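Local coordinates for protein amidohydrolase (PDB 4DZH) that is a zinc-binding amidohydrolase with a TIM-barrel fold, probably a deaminase acting on adenosine-type substrates such as 5'-methylthioadenosine, at residues E183-W188 and L221-H226; T196-H201 and M216-L221. One frame throughout, in Å; residues are numbered along the deposited sequence. Where two conformers were deposited one is given.

Overall arrangement
Both contacts lie in one part of the TIM barrel, their centres about 6 Å apart, and together they follow the chain through helix 174-188, strand 194-200, helix 208-221 and strand 225-229. Interaction 2 falls within the span enclosed by interaction 1: in sequence, strand 194-200 and helix 208-221 come after the helix carrying His-185 and before the turn into strand 225-229. Leu-221 is common to both, lending its carbonyl to zinc and its side chain to each contact. Met-223 SD lies 3.5 Å from Phe-198 CE2, bridging the two. This zinc is distinct from the ion held by His-79, His-81, His-228 and Asp-316.

Interaction 1: residues E183-W188 and L221-H226; sequences ELHDQW and LDMPVH. With ZN (zinc ion), chain H.
His-185 and Leu-221 meet at a zinc ion that joins two outer helices of the TIM barrel, helix 174-188 and the C-terminal end of helix 208-221. The metal is bound by His-185 NE2 at 2.0 Å and by Leu-221 O at 2.2 Å, and three waters complete five ligands. The arrangement is close to a square pyramid with NE2 at the apex: in the base, the angle Leu-221 O - zinc - water 2 is 154° and the angle water 1 - zinc - water 3 is 150°. The 3.1 Å between NE2 and Leu-221 O is therefore a separation of two metal ligands.

The imidazole gets there with its CG anti to the backbone N (chi1 167°), which sends the ring off the helix toward the other segment. Leu-221 CB lies over one face, displaced toward the rim, and its 3.9 Å to the ring centroid marks a CH-pi contact. Met-223 comes in obliquely, with SD 3.7 Å from His-185 CD2. On the remaining ring nitrogen, ND1 donates a nearly straight hydrogen bond of 3.1 Å to Asp-186 OD1, in the plane of the imidazole and on the anti side of the carboxylate. Together with the zinc bond at NE2, this pairing holds the ring's rotation, and it would be expected to make NE2 a stronger zinc donor.

The carbonyl of Leu-221 is available because the helix stops here in a Schellman motif: Asp-222, at positive phi, is its C-prime residue, Met-223 N bonds back to Ala-218 O, and Asp-222 N to Asp-219 O. Asp-222 is also tied to Arg-260 by a salt bridge. Its own carbonyl reaches the metal's hydration shell: water 1, a zinc ligand, donates a hydrogen bond of 2.8 Å to Asp-222 O.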
loop_
_atom_site.group_PDB
_atom_site.type_symbol
_atom_site.label_atom_id
_atom_site.label_comp_id
_atom_site.label_asym_id
_atom_site.label_seq_id
_atom_site.Cartn_x
_atom_site.Cartn_y
_atom_site.Cartn_z
ATOM N N GLU A 183 -26.156 22.515 17.911
ATOM C CA GLU A 183 -25.634 22.229 19.248
ATOM C C GLU A 183 -24.136 21.902 19.176
ATOM O O GLU A 183 -23.354 22.321 20.030
ATOM C CB GLU A 183 -26.393 21.075 19.906
ATOM C CG GLU A 183 -27.837 21.429 20.317
ATOM C CD GLU A 183 -28.673 20.206 20.709
ATOM O OE1 GLU A 183 -28.097 19.183 21.152
ATOM O OE2 GLU A 183 -29.921 20.270 20.565
ATOM N N LEU A 184 -23.735 21.192 18.127
ATOM C CA LEU A 184 -22.346 20.796 17.984
ATOM C C LEU A 184 -21.492 22.032 17.793
ATOM O O LEU A 184 -20.452 22.184 18.429
ATOM C CB LEU A 184 -22.179 19.848 16.789
ATOM C CG LEU A 184 -20.761 19.295 16.605
ATOM C CD1 LEU A 184 -20.386 18.249 17.674
ATOM C CD2 LEU A 184 -20.574 18.744 15.167
ATOM N N HIS A 185 -21.918 22.913 16.903
ATOM C CA HIS A 185 -21.181 24.147 16.670
ATOM C C HIS A 185 -21.039 25.017 17.928
ATOM O O HIS A 185 -19.945 25.498 18.222
ATOM C CB HIS A 185 -21.833 24.942 15.525
ATOM C CG HIS A 185 -21.334 26.349 15.425
ATOM N ND1 HIS A 185 -21.881 27.384 16.158
ATOM C CD2 HIS A 185 -20.312 26.889 14.713
ATOM C CE1 HIS A 185 -21.225 28.502 15.892
ATOM N NE2 HIS A 185 -20.265 28.227 15.027
ATOM N N ASP A 186 -22.130 25.205 18.668
ATOM C CA ASP A 186 -22.116 26.030 19.891
ATOM C C ASP A 186 -21.185 25.423 20.964
ATOM O O ASP A 186 -20.456 26.148 21.630
ATOM C CB ASP A 186 -23.544 26.194 20.430
ATOM C CG ASP A 186 -24.459 26.952 19.451
ATOM O OD1 ASP A 186 -23.940 27.522 18.451
ATOM O OD2 ASP A 186 -25.699 26.994 19.673
ATOM N N GLN A 187 -21.191 24.097 21.119
ATOM C CA GLN A 187 -20.365 23.420 22.133
ATOM C C GLN A 187 -18.875 23.620 21.858
ATOM O O GLN A 187 -18.049 23.705 22.792
ATOM C CB GLN A 187 -20.668 21.910 22.125
ATOM C CG GLN A 187 -20.127 21.135 23.326
ATOM C CD GLN A 187 -20.873 21.492 24.614
ATOM O OE1 GLN A 187 -21.916 22.154 24.577
ATOM N NE2 GLN A 187 -20.351 21.045 25.749
ATOM N N TRP A 188 -18.526 23.675 20.573
ATOM C CA TRP A 188 -17.115 23.633 20.173
ATOM C C TRP A 188 -16.605 24.935 19.563
ATOM O O TRP A 188 -15.498 24.963 19.030
ATOM C CB TRP A 188 -16.836 22.415 19.239
ATOM C CG TRP A 188 -17.099 21.119 19.984
ATOM C CD1 TRP A 188 -18.224 20.340 19.921
ATOM C CD2 TRP A 188 -16.290 20.560 21.007
ATOM N NE1 TRP A 188 -18.126 19.281 20.784
ATOM C CE2 TRP A 188 -16.945 19.397 21.476
ATOM C CE3 TRP A 188 -15.043 20.894 21.544
ATOM C CZ2 TRP A 188 -16.405 18.578 22.471
ATOM C CZ3 TRP A 188 -14.494 20.060 22.534
ATOM C CH2 TRP A 188 -15.187 18.923 22.984
ATOM N N LEU A 221 -22.892 30.581 10.596
ATOM C CA LEU A 221 -22.124 30.068 11.734
ATOM C C LEU A 221 -20.652 29.919 11.394
ATOM O O LEU A 221 -19.846 29.507 12.248
ATOM C CB LEU A 221 -22.668 28.717 12.193
ATOM C CG LEU A 221 -24.158 28.676 12.493
ATOM C CD1 LEU A 221 -24.607 27.236 12.662
ATOM C CD2 LEU A 221 -24.501 29.515 13.748
ATOM N N ASP A 222 -20.301 30.237 10.149
ATOM C CA ASP A 222 -18.915 30.155 9.682
ATOM C C ASP A 222 -18.340 28.723 9.800
ATOM O O ASP A 222 -17.402 28.452 10.586
ATOM C CB ASP A 222 -18.032 31.171 10.412
ATOM C CG ASP A 222 -16.644 31.283 9.800
ATOM O OD1 ASP A 222 -16.518 31.056 8.574
ATOM O OD2 ASP A 222 -15.686 31.605 10.547
ATOM N N MET A 223 -18.948 27.824 9.018
ATOM C CA MET A 223 -18.571 26.407 8.988
ATOM C C MET A 223 -18.297 25.918 7.545
ATOM O O MET A 223 -18.933 26.339 6.587
ATOM C CB MET A 223 -19.663 25.541 9.656
ATOM C CG MET A 223 -19.828 25.704 11.164
ATOM S SD MET A 223 -21.482 25.173 11.649
ATOM C CE MET A 223 -21.224 23.391 11.545
ATOM N N PRO A 224 -17.336 24.998 7.370
ATOM C CA PRO A 224 -17.177 24.355 6.061
ATOM C C PRO A 224 -18.333 23.393 5.753
ATOM O O PRO A 224 -19.115 23.087 6.668
ATOM C CB PRO A 224 -15.868 23.566 6.230
ATOM C CG PRO A 224 -15.162 24.241 7.351
ATOM C CD PRO A 224 -16.234 24.669 8.286
ATOM N N VAL A 225 -18.452 22.967 4.493
ATOM C CA VAL A 225 -19.465 22.007 4.052
ATOM C C VAL A 225 -18.752 20.771 3.492
ATOM O O VAL A 225 -18.077 20.860 2.498
ATOM C CB VAL A 225 -20.385 22.656 2.976
ATOM C CG1 VAL A 225 -21.400 21.662 2.471
ATOM C CG2 VAL A 225 -21.065 23.902 3.557
ATOM N N HIS A 226 -18.918 19.610 4.138
ATOM C CA HIS A 226 -18.174 18.376 3.797
ATOM C C HIS A 226 -19.115 17.410 3.066
ATOM O O HIS A 226 -20.015 16.850 3.699
ATOM C CB HIS A 226 -17.746 17.756 5.136
ATOM C CG HIS A 226 -16.933 16.492 5.034
ATOM N ND1 HIS A 226 -16.425 15.859 6.165
ATOM C CD2 HIS A 226 -16.567 15.720 3.985
ATOM C CE1 HIS A 226 -15.767 14.774 5.802
ATOM N NE2 HIS A 226 -15.837 14.662 4.484
HETATM ZN ZN ZN H . -19.113 29.739 14.289
HETATM O O HOH W 1 -17.452 28.670 13.422
HETATM O O HOH W 2 -17.590 29.912 15.737
HETATM O O HOH W 3 -20.219 31.635 14.606
#

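Interaction 2: residues T196-H201 and M216-L221; sequences TAFAPH and MLADQL. With ZN (zinc ion), chain H.
The phenyl ring of Phe-198 is touched by Leu-217, Ala-218 and Leu-221, and all three approach it obliquely, none squarely over a face or in line with an edge. Its far rim does most of the work. CZ lies 3.4 Å from Leu-217 CB, the shortest approach between the two segments, and Leu-217 CD1 follows at 4.0 Å from the same CZ, so this leucine is met at both the root and one tip of its side chain. One atom round the ring, CE2 comes within 3.7 Å of the backbone N of Ala-218, while CD2 rests 4.0 Å from Ala-218 CB. Leu-221 adds a looser contact through CD1, 4.3 Å from Phe-198 CZ.

The ring reaches the helix because its CG stands anti to the carbonyl carbon (chi1 -80°), with the CB itself already directed that way. Spacing along the helix explains the pattern: Leu-217 and Leu-221 are one turn apart, linked by the bond from Leu-221 N to Leu-217 O, and they offer the ring successive apolar groups. The contact is wholly apolar in its side chains.

Strand 196-200 and helix 216-221 run almost exactly antiparallel, at 176° with axes 9.3 Å apart, as the first strand and the helix of a beta-alpha-beta crossover in a TIM barrel should. Strand 225-229 completes the unit: backbone hydrogen bonds join Phe-198 to Pro-224 and His-226, and Val-225 touches Ala-218. On the side of helix 174-188, Ala-181 meets Phe-198 and Phe-178 meets Leu-217.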
loop_
_atom_site.group_PDB
_atom_site.type_symbol
_atom_site.label_atom_id
_atom_site.label_comp_id
_atom_site.label_asym_id
_atom_site.label_seq_id
_atom_site.Cartn_x
_atom_site.Cartn_y
_atom_site.Cartn_z
ATOM N N THR A 196 -16.001 22.451 13.751
ATOM C CA THR A 196 -17.185 21.761 13.278
ATOM C C THR A 196 -17.534 22.136 11.848
ATOM O O THR A 196 -17.206 23.233 11.384
ATOM C CB THR A 196 -18.400 22.026 14.178
ATOM O OG1 THR A 196 -18.757 23.422 14.146
ATOM C CG2 THR A 196 -18.098 21.590 15.632
ATOM N N ALA A 197 -18.197 21.210 11.157
ATOM C CA ALA A 197 -18.591 21.445 9.755
ATOM C C ALA A 197 -19.974 20.863 9.541
ATOM O O ALA A 197 -20.427 20.046 10.340
ATOM C CB ALA A 197 -17.606 20.720 8.809
ATOM N N PHE A 198 -20.669 21.315 8.493
ATOM C CA PHE A 198 -21.844 20.605 8.047
ATOM C C PHE A 198 -21.418 19.464 7.152
ATOM O O PHE A 198 -20.511 19.621 6.332
ATOM C CB PHE A 198 -22.752 21.539 7.279
ATOM C CG PHE A 198 -23.604 22.417 8.176
ATOM C CD1 PHE A 198 -24.762 21.905 8.774
ATOM C CD2 PHE A 198 -23.235 23.735 8.448
ATOM C CE1 PHE A 198 -25.541 22.703 9.611
ATOM C CE2 PHE A 198 -24.006 24.539 9.282
ATOM C CZ PHE A 198 -25.163 24.040 9.862
ATOM N N ALA A 199 -22.084 18.323 7.291
ATOM C CA ALA A 199 -21.806 17.168 6.460
ATOM C C ALA A 199 -23.082 16.644 5.799
ATOM O O ALA A 199 -23.566 15.550 6.139
ATOM C CB ALA A 199 -21.129 16.059 7.280
ATOM N N PRO A 200 -23.622 17.398 4.841
ATOM C CA PRO A 200 -24.701 16.764 4.078
ATOM C C PRO A 200 -24.174 15.482 3.404
ATOM O O PRO A 200 -23.033 15.428 2.907
ATOM C CB PRO A 200 -25.068 17.833 3.053
ATOM C CG PRO A 200 -23.781 18.624 2.835
ATOM C CD PRO A 200 -23.171 18.664 4.257
ATOM N N HIS A 201 -24.969 14.422 3.445
ATOM C CA HIS A 201 -24.435 13.114 3.099
ATOM C C HIS A 201 -23.995 12.991 1.627
ATOM O O HIS A 201 -22.839 12.646 1.337
ATOM C CB HIS A 201 -25.390 11.986 3.491
ATOM C CG HIS A 201 -24.970 10.657 2.954
ATOM N ND1 HIS A 201 -25.578 10.054 1.868
ATOM C CD2 HIS A 201 -23.948 9.843 3.314
ATOM C CE1 HIS A 201 -24.956 8.919 1.594
ATOM N NE2 HIS A 201 -23.972 8.762 2.467
ATOM N N MET A 216 -27.223 28.447 4.119
ATOM C CA MET A 216 -27.500 29.589 4.977
ATOM C C MET A 216 -26.793 29.503 6.334
ATOM O O MET A 216 -26.176 30.474 6.774
ATOM C CB MET A 216 -29.004 29.761 5.163
ATOM C CG MET A 216 -29.351 30.895 6.088
ATOM S SD MET A 216 -29.664 30.311 7.749
ATOM C CE MET A 216 -31.260 29.536 7.504
ATOM N N LEU A 217 -26.868 28.338 6.978
ATOM C CA LEU A 217 -26.251 28.134 8.281
ATOM C C LEU A 217 -24.730 28.059 8.215
ATOM O O LEU A 217 -24.055 28.524 9.128
ATOM C CB LEU A 217 -26.827 26.894 8.989
ATOM C CG LEU A 217 -28.328 26.972 9.340
ATOM C CD1 LEU A 217 -28.857 25.679 9.928
ATOM C CD2 LEU A 217 -28.564 28.116 10.321
ATOM N N ALA A 218 -24.185 27.507 7.137
ATOM C CA ALA A 218 -22.723 27.470 7.010
ATOM C C ALA A 218 -22.135 28.894 6.898
ATOM O O ALA A 218 -21.074 29.173 7.449
ATOM C CB ALA A 218 -22.310 26.635 5.842
ATOM N N ASP A 219 -22.812 29.795 6.183
ATOM C CA ASP A 219 -22.400 31.201 6.162
ATOM C C ASP A 219 -22.638 31.869 7.520
ATOM O O ASP A 219 -21.732 32.490 8.070
ATOM C CB ASP A 219 -23.131 31.965 5.049
ATOM C CG ASP A 219 -22.950 33.487 5.148
ATOM O OD1 ASP A 219 -21.831 33.979 4.859
ATOM O OD2 ASP A 219 -23.932 34.190 5.503
ATOM N N GLN A 220 -23.832 31.704 8.084
ATOM C CA GLN A 220 -24.163 32.285 9.393
ATOM C C GLN A 220 -23.232 31.867 10.539
ATOM O O GLN A 220 -22.862 32.684 11.390
ATOM C CB GLN A 220 -25.602 31.925 9.760
ATOM C CG GLN A 220 -26.065 32.394 11.130
ATOM C CD GLN A 220 -27.474 31.916 11.463
ATOM O OE1 GLN A 220 -28.385 31.981 10.628
ATOM N NE2 GLN A 220 -27.656 31.424 12.683
ATOM N N LEU A 221 -22.892 30.581 10.596
ATOM C CA LEU A 221 -22.124 30.068 11.734
ATOM C C LEU A 221 -20.652 29.919 11.394
ATOM O O LEU A 221 -19.846 29.507 12.248
ATOM C CB LEU A 221 -22.668 28.717 12.193
ATOM C CG LEU A 221 -24.158 28.676 12.493
ATOM C CD1 LEU A 221 -24.607 27.236 12.662
ATOM C CD2 LEU A 221 -24.501 29.515 13.748
HETATM ZN ZN ZN H . -19.113 29.739 14.289
HETATM O O HOH W 1 -17.452 28.670 13.422
HETATM O O HOH W 2 -17.590 29.912 15.737
HETATM O O HOH W 3 -20.219 31.635 14.606
#